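Local coordinates for protein 4-alpha-glucanotransferase (Aquifex aeolicus, PDB 1TZ7) that belongs to the amylomaltase (D-enzyme) family and is built round an eight-stranded parallel beta/alpha barrel carrying a large helical excursion, at residues A[37-42]-A[87-92]; A[47-52]-A[485-490]; A[156-161]-A[234-239]; A[373-378]-A[392-397]. One frame throughout, in Å; residues are numbered along the deposited sequence.

Contact 1: residues A[37-42]-A[87-92]; sequences YGIGDL and NYVLID
Leu42 N donates to Leu90 O over 3.0 Å, the only hydrogen bond between the two segments. The donor stands almost straight out from the carbonyl, with a C=O...N angle of 169°, although the bond is bent at the hydrogen. Carbon atoms crowd the same oxygen: Leu90 O lies 3.1 Å from Asp41 CB and 3.4 Å from Leu42 CG. Val89 O is met similarly by Ile39 CG2, 3.2 Å off, and also accepts from Lys124 NZ, which donates to Ile91 O as well. Leu90 CD2 lies 3.7 Å from Gly40 O.

The apolar contact is looser, Ile39 CD1 reaching Val89 CG2 at 4.2 Å. Leu42 continues onto Trp209 of helix 192-218.

Two carboxylates close the far end, Asp41 OD2 and Asp92 OD1 being 4.1 Å apart with their planes turned by 26°. A chi1 of 57° lays the Asp41 carboxylate beside Asp92. Each acid is held by a backbone N-H two residues further on: Asp41 OD1 takes that of Gly43, and Asp92 OD1 caps Glu94 N. The loops after barrel strands 23-27 and 60-62 therefore join mainly through backbone oxygens, and the proximity of two acids may raise the proton affinity of one, an effect their N-H partners would offset.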
loop_
_atom_site.group_PDB
_atom_site.type_symbol
_atom_site.label_atom_id
_atom_site.label_comp_id
_atom_site.label_asym_id
_atom_site.label_seq_id
_atom_site.Cartn_x
_atom_site.Cartn_y
_atom_site.Cartn_z
ATOM N N TYR A 37 -11.515 3.653 -17.730
ATOM C CA TYR A 37 -12.784 3.661 -16.973
ATOM C C TYR A 37 -12.707 4.477 -15.670
ATOM O O TYR A 37 -13.317 4.117 -14.657
ATOM C CB TYR A 37 -13.244 2.229 -16.705
ATOM C CG TYR A 37 -13.451 1.448 -17.975
ATOM C CD1 TYR A 37 -14.512 1.740 -18.823
ATOM C CD2 TYR A 37 -12.573 0.438 -18.347
ATOM C CE1 TYR A 37 -14.705 1.038 -19.997
ATOM C CE2 TYR A 37 -12.755 -0.272 -19.522
ATOM C CZ TYR A 37 -13.827 0.034 -20.345
ATOM O OH TYR A 37 -14.018 -0.664 -21.515
ATOM N N GLY A 38 -11.966 5.587 -15.718
ATOM C CA GLY A 38 -11.994 6.583 -14.655
ATOM C C GLY A 38 -10.898 6.373 -13.635
ATOM O O GLY A 38 -10.637 7.235 -12.809
ATOM N N ILE A 39 -10.254 5.217 -13.702
ATOM C CA ILE A 39 -9.234 4.841 -12.735
ATOM C C ILE A 39 -8.411 3.673 -13.291
ATOM O O ILE A 39 -8.880 2.932 -14.152
ATOM C CB ILE A 39 -9.906 4.443 -11.377
ATOM C CG1 ILE A 39 -8.864 4.331 -10.274
ATOM C CG2 ILE A 39 -10.685 3.128 -11.519
ATOM C CD1 ILE A 39 -9.451 4.449 -8.878
ATOM N N GLY A 40 -7.188 3.521 -12.800
ATOM C CA GLY A 40 -6.342 2.407 -13.199
ATOM C C GLY A 40 -6.893 1.087 -12.681
ATOM O O GLY A 40 -7.512 1.046 -11.615
ATOM N N ASP A 41 -6.672 0.005 -13.440
ATOM C CA ASP A 41 -7.215 -1.308 -13.083
ATOM C C ASP A 41 -6.244 -2.458 -13.435
ATOM O O ASP A 41 -5.135 -2.223 -13.914
ATOM C CB ASP A 41 -8.594 -1.525 -13.758
ATOM C CG ASP A 41 -8.542 -1.388 -15.272
ATOM O OD1 ASP A 41 -7.641 -1.972 -15.900
ATOM O OD2 ASP A 41 -9.376 -0.724 -15.916
ATOM N N LEU A 42 -6.679 -3.692 -13.186
ATOM C CA LEU A 42 -5.813 -4.861 -13.326
ATOM C C LEU A 42 -5.899 -5.459 -14.739
ATOM O O LEU A 42 -5.563 -6.629 -14.952
ATOM C CB LEU A 42 -6.194 -5.924 -12.288
ATOM C CG LEU A 42 -6.216 -5.462 -10.828
ATOM C CD1 LEU A 42 -6.670 -6.587 -9.911
ATOM C CD2 LEU A 42 -4.860 -4.943 -10.408
ATOM N N ASN A 87 -9.582 -4.044 -3.485
ATOM C CA ASN A 87 -10.355 -2.837 -3.773
ATOM C C ASN A 87 -11.089 -2.976 -5.114
ATOM O O ASN A 87 -10.457 -3.079 -6.164
ATOM C CB ASN A 87 -9.399 -1.629 -3.821
ATOM C CG ASN A 87 -10.120 -0.299 -3.746
ATOM O OD1 ASN A 87 -11.348 -0.241 -3.579
ATOM N ND2 ASN A 87 -9.359 0.787 -3.871
ATOM N N TYR A 88 -12.425 -2.974 -5.073
ATOM C CA TYR A 88 -13.227 -3.372 -6.239
ATOM C C TYR A 88 -13.141 -2.365 -7.404
ATOM O O TYR A 88 -13.418 -2.717 -8.549
ATOM C CB TYR A 88 -14.701 -3.619 -5.840
ATOM C CG TYR A 88 -15.536 -2.356 -5.598
ATOM C CD1 TYR A 88 -16.197 -1.717 -6.649
ATOM C CD2 TYR A 88 -15.681 -1.828 -4.314
ATOM C CE1 TYR A 88 -16.969 -0.572 -6.430
ATOM C CE2 TYR A 88 -16.450 -0.682 -4.082
ATOM C CZ TYR A 88 -17.090 -0.061 -5.143
ATOM O OH TYR A 88 -17.853 1.068 -4.917
ATOM N N VAL A 89 -12.749 -1.122 -7.108
ATOM C CA VAL A 89 -12.614 -0.095 -8.154
ATOM C C VAL A 89 -11.384 -0.337 -9.047
ATOM O O VAL A 89 -11.243 0.289 -10.101
ATOM C CB VAL A 89 -12.542 1.346 -7.557
ATOM C CG1 VAL A 89 -13.838 1.693 -6.848
ATOM C CG2 VAL A 89 -11.355 1.493 -6.619
ATOM N N LEU A 90 -10.504 -1.249 -8.620
ATOM C CA LEU A 90 -9.329 -1.623 -9.413
ATOM C C LEU A 90 -9.640 -2.764 -10.390
ATOM O O LEU A 90 -8.776 -3.192 -11.142
ATOM C CB LEU A 90 -8.181 -2.042 -8.499
ATOM C CG LEU A 90 -7.801 -1.057 -7.393
ATOM C CD1 LEU A 90 -6.657 -1.616 -6.563
ATOM C CD2 LEU A 90 -7.429 0.292 -7.975
ATOM N N ILE A 91 -10.871 -3.250 -10.370
ATOM C CA ILE A 91 -11.257 -4.355 -11.234
ATOM C C ILE A 91 -11.423 -3.882 -12.675
ATOM O O ILE A 91 -11.988 -2.815 -12.931
ATOM C CB ILE A 91 -12.558 -5.012 -10.727
ATOM C CG1 ILE A 91 -12.268 -5.835 -9.470
ATOM C CG2 ILE A 91 -13.170 -5.901 -11.814
ATOM C CD1 ILE A 91 -13.515 -6.319 -8.737
ATOM N N ASP A 92 -10.918 -4.681 -13.608
ATOM C CA ASP A 92 -11.089 -4.424 -15.031
ATOM C C ASP A 92 -12.467 -4.919 -15.489
ATOM O O ASP A 92 -12.723 -6.116 -15.501
ATOM C CB ASP A 92 -9.986 -5.138 -15.825
ATOM C CG ASP A 92 -10.193 -5.055 -17.325
ATOM O OD1 ASP A 92 -10.813 -4.075 -17.792
ATOM O OD2 ASP A 92 -9.767 -5.923 -18.112
#

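Contact 2: residues A[47-52]-A[485-490]; sequences YRFLDF and EDYTQK
Phe52 and Tyr487 make a T-shaped (edge-to-face) pair on the outer side of the beta/alpha barrel, where the chain's C-terminal part folds back over helix 44-56. The edge of Tyr487 points into the face of Phe52, with CD2 above the middle of that ring. The planes stand at 86°. The ring centroids are 5.1 Å apart, and Tyr487 CE2 comes closer still to Phe52 CG, at 3.7 Å. With chi1 at 60°, Tyr487 holds its ring between its own N and carbonyl carbon, and the ring projects straight across to the helix.

Its hydroxyl end lands on the helix backbone. Tyr487 OH is 3.2 Å from Phe49 CA and 3.7 Å from Arg48 CG, and although Phe49 N is near, the angle is too poor for a hydrogen bond. Phe49 brings CD1 to 4.0 Å from Tyr487 CE2, which sits near the plane of the Phe49 ring, at its edge. The guanidinium of Arg48 has its salt bridge with Glu45. Next along, Thr488 CA touches Phe52 CE2 at 3.9 Å.

Asp486 fixes this turn. Its OD1 accepts from Thr488 OG1 at 2.6 Å on the syn side and from Thr488 N, the bond that makes an Asx turn; its OD2 takes Gln489 NE2 at 2.8 Å from above the carboxylate plane. On the inner side, Phe49 and Phe52 both rest on Ile26 of strand 23-27, the typical seating of a helix against its strand in a beta/alpha barrel.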
loop_
_atom_site.group_PDB
_atom_site.type_symbol
_atom_site.label_atom_id
_atom_site.label_comp_id
_atom_site.label_asym_id
_atom_site.label_seq_id
_atom_site.Cartn_x
_atom_site.Cartn_y
_atom_site.Cartn_z
ATOM N N TYR A 47 -0.972 -4.852 -17.817
ATOM C CA TYR A 47 -0.130 -5.763 -18.597
ATOM C C TYR A 47 0.841 -4.999 -19.493
ATOM O O TYR A 47 1.987 -5.403 -19.657
ATOM C CB TYR A 47 -0.999 -6.697 -19.437
ATOM C CG TYR A 47 -1.714 -7.730 -18.611
ATOM C CD1 TYR A 47 -1.129 -8.961 -18.344
ATOM C CD2 TYR A 47 -2.973 -7.474 -18.081
ATOM C CE1 TYR A 47 -1.784 -9.913 -17.577
ATOM C CE2 TYR A 47 -3.638 -8.418 -17.314
ATOM C CZ TYR A 47 -3.042 -9.630 -17.064
ATOM O OH TYR A 47 -3.697 -10.562 -16.307
ATOM N N ARG A 48 0.377 -3.889 -20.064
ATOM C CA ARG A 48 1.231 -3.026 -20.881
ATOM C C ARG A 48 2.370 -2.443 -20.049
ATOM O O ARG A 48 3.480 -2.275 -20.543
ATOM C CB ARG A 48 0.406 -1.895 -21.499
ATOM C CG ARG A 48 1.217 -0.930 -22.381
ATOM C CD ARG A 48 0.960 -1.084 -23.881
ATOM N NE ARG A 48 -0.439 -0.829 -24.232
ATOM C CZ ARG A 48 -1.000 0.382 -24.279
ATOM N NH1 ARG A 48 -0.285 1.470 -23.997
ATOM N NH2 ARG A 48 -2.280 0.505 -24.608
ATOM N N PHE A 49 2.084 -2.135 -18.787
ATOM C CA PHE A 49 3.083 -1.577 -17.892
ATOM C C PHE A 49 4.123 -2.628 -17.514
ATOM O O PHE A 49 5.307 -2.336 -17.457
ATOM C CB PHE A 49 2.426 -1.016 -16.630
ATOM C CG PHE A 49 3.409 -0.567 -15.588
ATOM C CD1 PHE A 49 4.226 0.531 -15.815
ATOM C CD2 PHE A 49 3.528 -1.252 -14.379
ATOM C CE1 PHE A 49 5.142 0.944 -14.857
ATOM C CE2 PHE A 49 4.450 -0.837 -13.412
ATOM C CZ PHE A 49 5.251 0.253 -13.650
ATOM N N LEU A 50 3.668 -3.854 -17.259
ATOM C CA LEU A 50 4.581 -4.970 -17.010
ATOM C C LEU A 50 5.478 -5.241 -18.226
ATOM O O LEU A 50 6.656 -5.535 -18.072
ATOM C CB LEU A 50 3.796 -6.235 -16.639
ATOM C CG LEU A 50 3.115 -6.227 -15.260
ATOM C CD1 LEU A 50 2.367 -7.533 -15.031
ATOM C CD2 LEU A 50 4.126 -5.989 -14.141
ATOM N N ASP A 51 4.907 -5.130 -19.435
ATOM C CA ASP A 51 5.683 -5.279 -20.682
ATOM C C ASP A 51 6.767 -4.224 -20.765
ATOM O O ASP A 51 7.856 -4.492 -21.227
ATOM C CB ASP A 51 4.772 -5.148 -21.913
ATOM C CG ASP A 51 3.908 -6.365 -22.137
ATOM O OD1 ASP A 51 4.173 -7.418 -21.523
ATOM O OD2 ASP A 51 2.935 -6.360 -22.919
ATOM N N PHE A 52 6.441 -3.014 -20.319
ATOM C CA PHE A 52 7.391 -1.904 -20.303
ATOM C C PHE A 52 8.527 -2.157 -19.276
ATOM O O PHE A 52 9.701 -1.942 -19.577
ATOM C CB PHE A 52 6.649 -0.594 -19.988
ATOM C CG PHE A 52 7.555 0.575 -19.708
ATOM C CD1 PHE A 52 7.746 1.023 -18.405
ATOM C CD2 PHE A 52 8.196 1.239 -20.741
ATOM C CE1 PHE A 52 8.570 2.103 -18.142
ATOM C CE2 PHE A 52 9.024 2.324 -20.480
ATOM C CZ PHE A 52 9.210 2.752 -19.176
ATOM N N GLU A 485 0.166 10.406 -20.150
ATOM C CA GLU A 485 1.012 10.469 -21.348
ATOM C C GLU A 485 1.503 9.072 -21.735
ATOM O O GLU A 485 1.363 8.125 -20.968
ATOM C CB GLU A 485 2.214 11.399 -21.100
ATOM C CG GLU A 485 3.242 10.841 -20.106
ATOM C CD GLU A 485 4.219 11.900 -19.608
ATOM O OE1 GLU A 485 5.343 11.980 -20.152
ATOM O OE2 GLU A 485 3.865 12.644 -18.671
ATOM N N ASP A 486 2.080 8.957 -22.932
ATOM C CA ASP A 486 2.696 7.702 -23.376
ATOM C C ASP A 486 4.067 7.526 -22.723
ATOM O O ASP A 486 5.073 8.031 -23.219
ATOM C CB ASP A 486 2.833 7.678 -24.907
ATOM C CG ASP A 486 3.389 6.342 -25.432
ATOM O OD1 ASP A 486 3.576 5.403 -24.625
ATOM O OD2 ASP A 486 3.666 6.152 -26.629
ATOM N N TYR A 487 4.093 6.800 -21.609
ATOM C CA TYR A 487 5.310 6.635 -20.815
ATOM C C TYR A 487 6.330 5.697 -21.477
ATOM O O TYR A 487 7.479 5.638 -21.048
ATOM C CB TYR A 487 4.965 6.106 -19.412
ATOM C CG TYR A 487 4.262 4.769 -19.419
ATOM C CD1 TYR A 487 2.878 4.692 -19.452
ATOM C CD2 TYR A 487 4.984 3.580 -19.395
ATOM C CE1 TYR A 487 2.223 3.471 -19.459
ATOM C CE2 TYR A 487 4.340 2.350 -19.403
ATOM C CZ TYR A 487 2.954 2.305 -19.435
ATOM O OH TYR A 487 2.297 1.093 -19.443
ATOM N N THR A 488 5.908 4.965 -22.513
ATOM C CA THR A 488 6.800 3.984 -23.171
ATOM C C THR A 488 7.833 4.662 -24.080
ATOM O O THR A 488 8.785 4.022 -24.526
ATOM C CB THR A 488 5.985 2.939 -23.990
ATOM O OG1 THR A 488 5.305 3.578 -25.076
ATOM C CG2 THR A 488 4.867 2.321 -23.155
ATOM N N GLN A 489 7.641 5.955 -24.350
ATOM C CA GLN A 489 8.646 6.750 -25.071
ATOM C C GLN A 489 9.938 6.882 -24.249
ATOM O O GLN A 489 11.006 7.146 -24.798
ATOM C CB GLN A 489 8.099 8.149 -25.395
ATOM C CG GLN A 489 6.868 8.154 -26.301
ATOM C CD GLN A 489 7.070 7.351 -27.571
ATOM O OE1 GLN A 489 7.979 7.634 -28.352
ATOM N NE2 GLN A 489 6.224 6.346 -27.782
ATOM N N LYS A 490 9.824 6.693 -22.935
ATOM C CA LYS A 490 10.971 6.805 -22.034
ATOM C C LYS A 490 11.848 5.538 -22.039
ATOM O O LYS A 490 12.835 5.470 -21.322
ATOM C CB LYS A 490 10.493 7.086 -20.601
ATOM C CG LYS A 490 9.654 8.357 -20.452
ATOM C CD LYS A 490 10.501 9.607 -20.608
ATOM C CE LYS A 490 9.681 10.862 -20.379
ATOM N NZ LYS A 490 10.212 12.015 -21.144
#

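Contact 3: residues A[156-161]-A[234-239]; sequences ALYMAI and SSADVW
Tyr158 and Ala236 mark where the backbones come nearest, their CA atoms 6.1 Å apart: a turn within helix 149-165 faces the first residues of helix 236-240. Ser235 is the N-cap of the latter, its OG accepting weakly from Val238 N and bonding to Ser232 as well.

Tyr158 (chi1 164°) and Trp239 both carry their rings anti to the backbone N, which extends them across the gap. The ring of Tyr158 lies flat over the helix start. Ala236 CB makes a CH-pi contact 3.9 Å from the ring centroid, 20° off the normal, and Ala236 N sits over the same face toward the rim, 3.5 Å from Tyr158 CE1. Tyr158 OH ends 3.4 Å from Ser234 O.

Helix 149-165 belongs to the largely helical excursion between barrel strands 60-62 and 222-227, so the excursion meets the connection that leaves strand 222-227.

The side chains of Trp239 and Tyr158 run antiparallel, side by side, their rings inclined at 45°. Trp239 CE3 lies at the edge of the Tyr158 ring, near its plane, and Trp239 CZ3 is 3.7 Å from Tyr158 CB. Ile161 CD1 grazes Trp239 CH2, 4.4 Å away. Leu176 O takes the indole N-H, and Arg179 adds a cation-pi contact.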
loop_
_atom_site.group_PDB
_atom_site.type_symbol
_atom_site.label_atom_id
_atom_site.label_comp_id
_atom_site.label_asym_id
_atom_site.label_seq_id
_atom_site.Cartn_x
_atom_site.Cartn_y
_atom_site.Cartn_z
ATOM N N ALA A 156 -17.225 -10.618 3.978
ATOM C CA ALA A 156 -18.432 -10.583 3.156
ATOM C C ALA A 156 -19.696 -10.422 4.019
ATOM O O ALA A 156 -20.664 -9.783 3.605
ATOM C CB ALA A 156 -18.526 -11.829 2.321
ATOM N N LEU A 157 -19.677 -11.009 5.212
ATOM C CA LEU A 157 -20.781 -10.857 6.157
ATOM C C LEU A 157 -20.772 -9.456 6.769
ATOM O O LEU A 157 -21.815 -8.854 6.968
ATOM C CB LEU A 157 -20.686 -11.912 7.260
ATOM C CG LEU A 157 -21.823 -11.924 8.285
ATOM C CD1 LEU A 157 -23.158 -12.199 7.609
ATOM C CD2 LEU A 157 -21.549 -12.951 9.372
ATOM N N TYR A 158 -19.582 -8.957 7.060
ATOM C CA TYR A 158 -19.404 -7.594 7.558
ATOM C C TYR A 158 -20.005 -6.580 6.580
ATOM O O TYR A 158 -20.690 -5.651 6.987
ATOM C CB TYR A 158 -17.905 -7.328 7.777
ATOM C CG TYR A 158 -17.497 -5.875 7.936
ATOM C CD1 TYR A 158 -17.437 -5.282 9.194
ATOM C CD2 TYR A 158 -17.129 -5.112 6.833
ATOM C CE1 TYR A 158 -17.040 -3.956 9.347
ATOM C CE2 TYR A 158 -16.728 -3.782 6.975
ATOM C CZ TYR A 158 -16.686 -3.212 8.230
ATOM O OH TYR A 158 -16.291 -1.898 8.373
ATOM N N MET A 159 -19.756 -6.786 5.289
ATOM C CA MET A 159 -20.230 -5.865 4.256
ATOM C C MET A 159 -21.744 -5.970 4.062
ATOM O O MET A 159 -22.397 -4.989 3.736
ATOM C CB MET A 159 -19.526 -6.146 2.924
ATOM C CG MET A 159 -18.033 -5.801 2.916
ATOM S SD MET A 159 -17.708 -4.049 3.160
ATOM C CE MET A 159 -18.299 -3.360 1.600
ATOM N N ALA A 160 -22.288 -7.168 4.263
ATOM C CA ALA A 160 -23.724 -7.410 4.058
ATOM C C ALA A 160 -24.557 -6.797 5.183
ATOM O O ALA A 160 -25.657 -6.292 4.948
ATOM C CB ALA A 160 -23.995 -8.896 3.955
ATOM N N ILE A 161 -24.025 -6.843 6.404
ATOM C CA ILE A 161 -24.697 -6.258 7.565
ATOM C C ILE A 161 -24.578 -4.734 7.542
ATOM O O ILE A 161 -25.517 -4.025 7.897
ATOM C CB ILE A 161 -24.092 -6.823 8.886
ATOM C CG1 ILE A 161 -24.295 -8.337 8.961
ATOM C CG2 ILE A 161 -24.736 -6.152 10.101
ATOM C CD1 ILE A 161 -23.383 -9.025 9.950
ATOM N N SER A 234 -13.032 1.409 11.947
ATOM C CA SER A 234 -14.178 0.937 11.174
ATOM C C SER A 234 -13.740 -0.105 10.148
ATOM O O SER A 234 -13.706 0.166 8.937
ATOM C CB SER A 234 -14.848 2.110 10.461
ATOM O OG SER A 234 -15.293 3.083 11.391
ATOM N N SER A 235 -13.400 -1.292 10.634
ATOM C CA SER A 235 -12.959 -2.380 9.763
ATOM C C SER A 235 -13.463 -3.731 10.266
ATOM O O SER A 235 -13.753 -3.900 11.454
ATOM C CB SER A 235 -11.425 -2.395 9.654
ATOM O OG SER A 235 -10.821 -2.803 10.867
ATOM N N ALA A 236 -13.571 -4.684 9.350
ATOM C CA ALA A 236 -13.884 -6.061 9.703
ATOM C C ALA A 236 -12.827 -6.646 10.646
ATOM O O ALA A 236 -13.111 -7.544 11.410
ATOM C CB ALA A 236 -13.991 -6.907 8.450
ATOM N N ASP A 237 -11.607 -6.116 10.576
ATOM C CA ASP A 237 -10.480 -6.667 11.339
ATOM C C ASP A 237 -10.619 -6.402 12.835
ATOM O O ASP A 237 -10.394 -7.288 13.647
ATOM C CB ASP A 237 -9.168 -6.087 10.836
ATOM C CG ASP A 237 -8.985 -6.276 9.350
ATOM O OD1 ASP A 237 -8.912 -5.261 8.624
ATOM O OD2 ASP A 237 -8.912 -7.400 8.814
ATOM N N VAL A 238 -10.991 -5.176 13.194
ATOM C CA VAL A 238 -11.220 -4.828 14.600
ATOM C C VAL A 238 -12.482 -5.522 15.100
ATOM O O VAL A 238 -12.516 -6.042 16.210
ATOM C CB VAL A 238 -11.350 -3.292 14.797
ATOM C CG1 VAL A 238 -11.566 -2.960 16.253
ATOM C CG2 VAL A 238 -10.102 -2.574 14.269
ATOM N N TRP A 239 -13.512 -5.531 14.262
ATOM C CA TRP A 239 -14.755 -6.237 14.559
ATOM C C TRP A 239 -14.500 -7.714 14.921
ATOM O O TRP A 239 -15.056 -8.221 15.892
ATOM C CB TRP A 239 -15.701 -6.149 13.359
ATOM C CG TRP A 239 -17.014 -6.834 13.565
ATOM C CD1 TRP A 239 -17.866 -6.675 14.617
ATOM C CD2 TRP A 239 -17.630 -7.787 12.693
ATOM N NE1 TRP A 239 -18.975 -7.471 14.455
ATOM C CE2 TRP A 239 -18.854 -8.166 13.280
ATOM C CE3 TRP A 239 -17.267 -8.368 11.467
ATOM C CZ2 TRP A 239 -19.717 -9.093 12.687
ATOM C CZ3 TRP A 239 -18.127 -9.285 10.882
ATOM C CH2 TRP A 239 -19.337 -9.637 11.495
#

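Contact 4: residues A[373-378]-A[392-397]; sequences GSRVIE and NVEENN
Arg375 leaves its strand with CG beside its own N (chi1 -56°) and bends again at chi2 (-74°), which carries the guanidinium across to Glu394; the glutamate is kinked at its own chi2 and turns its carboxylate to meet it. The salt bridge is single-oxygen: Glu394 OE1 lies 3.1 Å from Arg375 NH1 and 3.2 Å from Arg375 NH2. Both bonds are weak and bent, as two N-H groups converge on one oxygen; the planes are 54° apart. Arg375 NH2 also reaches Asn392 O, at 3.3 Å and in the guanidinium plane, again weakly. Arg375 NE has a long, weak ion pair with Glu387.

Asn397 puts ND2 over one guanidinium face, toward the rim. That nitrogen bonds to Glu394 O at 3.2 Å, from above the carbonyl plane, and weakly to Glu394 OE1. The aliphatic part of Arg375 runs beside Val393, Arg375 CG to Val393 CG2 being 4.1 Å.

At the start of the strand, Gly373 pairs with Asn397 as a parallel beta bridge, CA atoms 4.8 Å apart, with a CA-H...O contact from Asn397 CA to Gly373 O. Strand 373-376 thus begins to align with barrel strand 397-400.

Three weak bonds converging on Glu394 OE1 would probably spread the carboxylate charge over two side chains.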
loop_
_atom_site.group_PDB
_atom_site.type_symbol
_atom_site.label_atom_id
_atom_site.label_comp_id
_atom_site.label_asym_id
_atom_site.label_seq_id
_atom_site.Cartn_x
_atom_site.Cartn_y
_atom_site.Cartn_z
ATOM N N GLY A 373 16.380 -1.656 4.970
ATOM C CA GLY A 373 15.748 -0.387 5.269
ATOM C C GLY A 373 15.346 0.362 4.010
ATOM O O GLY A 373 15.483 -0.148 2.895
ATOM N N SER A 374 14.847 1.573 4.197
ATOM C CA SER A 374 14.496 2.451 3.089
ATOM C C SER A 374 15.396 3.696 3.109
ATOM O O SER A 374 15.707 4.230 4.167
ATOM C CB SER A 374 13.016 2.869 3.190
ATOM O OG SER A 374 12.156 1.758 3.006
ATOM N N ARG A 375 15.811 4.139 1.930
ATOM C CA ARG A 375 16.480 5.431 1.780
ATOM C C ARG A 375 15.877 6.201 0.611
ATOM O O ARG A 375 15.403 5.615 -0.351
ATOM C CB ARG A 375 17.980 5.242 1.556
ATOM C CG ARG A 375 18.680 4.438 2.634
ATOM C CD ARG A 375 18.883 5.189 3.943
ATOM N NE ARG A 375 19.327 4.289 5.004
ATOM C CZ ARG A 375 20.599 3.926 5.210
ATOM N NH1 ARG A 375 20.896 3.095 6.199
ATOM N NH2 ARG A 375 21.573 4.396 4.435
ATOM N N VAL A 376 15.905 7.520 0.710
ATOM C CA VAL A 376 15.268 8.386 -0.272
ATOM C C VAL A 376 16.204 9.539 -0.583
ATOM O O VAL A 376 16.563 10.304 0.300
ATOM C CB VAL A 376 13.908 8.943 0.260
ATOM C CG1 VAL A 376 13.161 9.693 -0.840
ATOM C CG2 VAL A 376 13.043 7.812 0.805
ATOM N N ILE A 377 16.606 9.659 -1.840
ATOM C CA ILE A 377 17.633 10.636 -2.213
ATOM C C ILE A 377 17.130 12.074 -2.066
ATOM O O ILE A 377 17.924 13.008 -1.952
ATOM C CB ILE A 377 18.139 10.381 -3.648
ATOM C CG1 ILE A 377 19.475 11.094 -3.868
ATOM C CG2 ILE A 377 17.108 10.840 -4.675
ATOM C CD1 ILE A 377 20.291 10.514 -4.966
ATOM N N GLU A 378 15.810 12.243 -2.055
ATOM C CA GLU A 378 15.201 13.556 -1.801
ATOM C C GLU A 378 15.546 14.100 -0.393
ATOM O O GLU A 378 15.520 15.307 -0.166
ATOM C CB GLU A 378 13.679 13.470 -1.964
ATOM C CG GLU A 378 13.005 14.812 -2.118
ATOM C CD GLU A 378 11.547 14.692 -2.482
ATOM O OE1 GLU A 378 10.696 15.098 -1.665
ATOM O OE2 GLU A 378 11.248 14.195 -3.590
ATOM N N ASN A 392 26.498 6.630 1.334
ATOM C CA ASN A 392 26.179 6.155 2.680
ATOM C C ASN A 392 25.130 5.028 2.682
ATOM O O ASN A 392 24.810 4.481 3.731
ATOM C CB ASN A 392 25.685 7.333 3.553
ATOM C CG ASN A 392 26.825 8.164 4.106
ATOM O OD1 ASN A 392 27.888 7.644 4.407
ATOM N ND2 ASN A 392 26.602 9.480 4.242
ATOM N N VAL A 393 24.605 4.687 1.501
ATOM C CA VAL A 393 23.577 3.654 1.395
ATOM C C VAL A 393 24.221 2.270 1.224
ATOM O O VAL A 393 24.848 1.980 0.194
ATOM C CB VAL A 393 22.607 3.927 0.207
ATOM C CG1 VAL A 393 21.557 2.827 0.110
ATOM C CG2 VAL A 393 21.935 5.282 0.364
ATOM N N GLU A 394 24.059 1.427 2.242
ATOM C CA GLU A 394 24.613 0.073 2.240
ATOM C C GLU A 394 23.802 -0.827 1.318
ATOM O O GLU A 394 22.725 -0.451 0.857
ATOM C CB GLU A 394 24.598 -0.515 3.669
ATOM C CG GLU A 394 25.261 0.368 4.721
ATOM C CD GLU A 394 24.261 1.196 5.519
ATOM O OE1 GLU A 394 23.283 1.682 4.925
ATOM O OE2 GLU A 394 24.464 1.362 6.744
ATOM N N GLU A 395 24.322 -2.024 1.066
ATOM C CA GLU A 395 23.727 -2.947 0.087
ATOM C C GLU A 395 22.306 -3.341 0.469
ATOM O O GLU A 395 21.407 -3.369 -0.389
ATOM C CB GLU A 395 24.583 -4.205 -0.052
ATOM C CG GLU A 395 25.791 -4.046 -0.977
ATOM C CD GLU A 395 27.041 -3.546 -0.255
ATOM O OE1 GLU A 395 28.126 -3.521 -0.892
ATOM O OE2 GLU A 395 26.942 -3.176 0.942
ATOM N N ASN A 396 22.095 -3.655 1.747
ATOM C CA ASN A 396 20.795 -4.138 2.203
ATOM C C ASN A 396 19.823 -2.984 2.440
ATOM O O ASN A 396 19.460 -2.672 3.582
ATOM C CB ASN A 396 20.938 -4.995 3.464
ATOM C CG ASN A 396 19.749 -5.919 3.674
ATOM O OD1 ASN A 396 19.047 -6.269 2.725
ATOM N ND2 ASN A 396 19.519 -6.313 4.914
ATOM N N ASN A 397 19.406 -2.360 1.348
ATOM C CA ASN A 397 18.491 -1.231 1.394
ATOM C C ASN A 397 17.688 -1.163 0.116
ATOM O O ASN A 397 18.139 -1.623 -0.943
ATOM C CB ASN A 397 19.262 0.078 1.566
ATOM C CG ASN A 397 19.654 0.345 3.005
ATOM O OD1 ASN A 397 18.856 0.363 3.861
ATOM N ND2 ASN A 397 20.865 0.542 3.222
#

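How the contacts relate
Following the chain from the N terminus, contact 1 opens in the loop after strand 23-27, and contact 2 opens just beyond it on helix 44-56, before contact 1 closes at 87-92. The two therefore cross, and they touch where Leu42 O packs 3.5 Å from Tyr47 CE2. Contact 3 joins the helical excursion to the region after strand 222-227, and contact 4 then closes a short loop between neighbouring barrel strands 373-376 and 397-400. These two stand in series, about 38 Å apart between centres, on opposite sides of the chain's centre. Both nest within the loop that contact 2 closes near the C terminus, at 485-490, over the barrel's first helix.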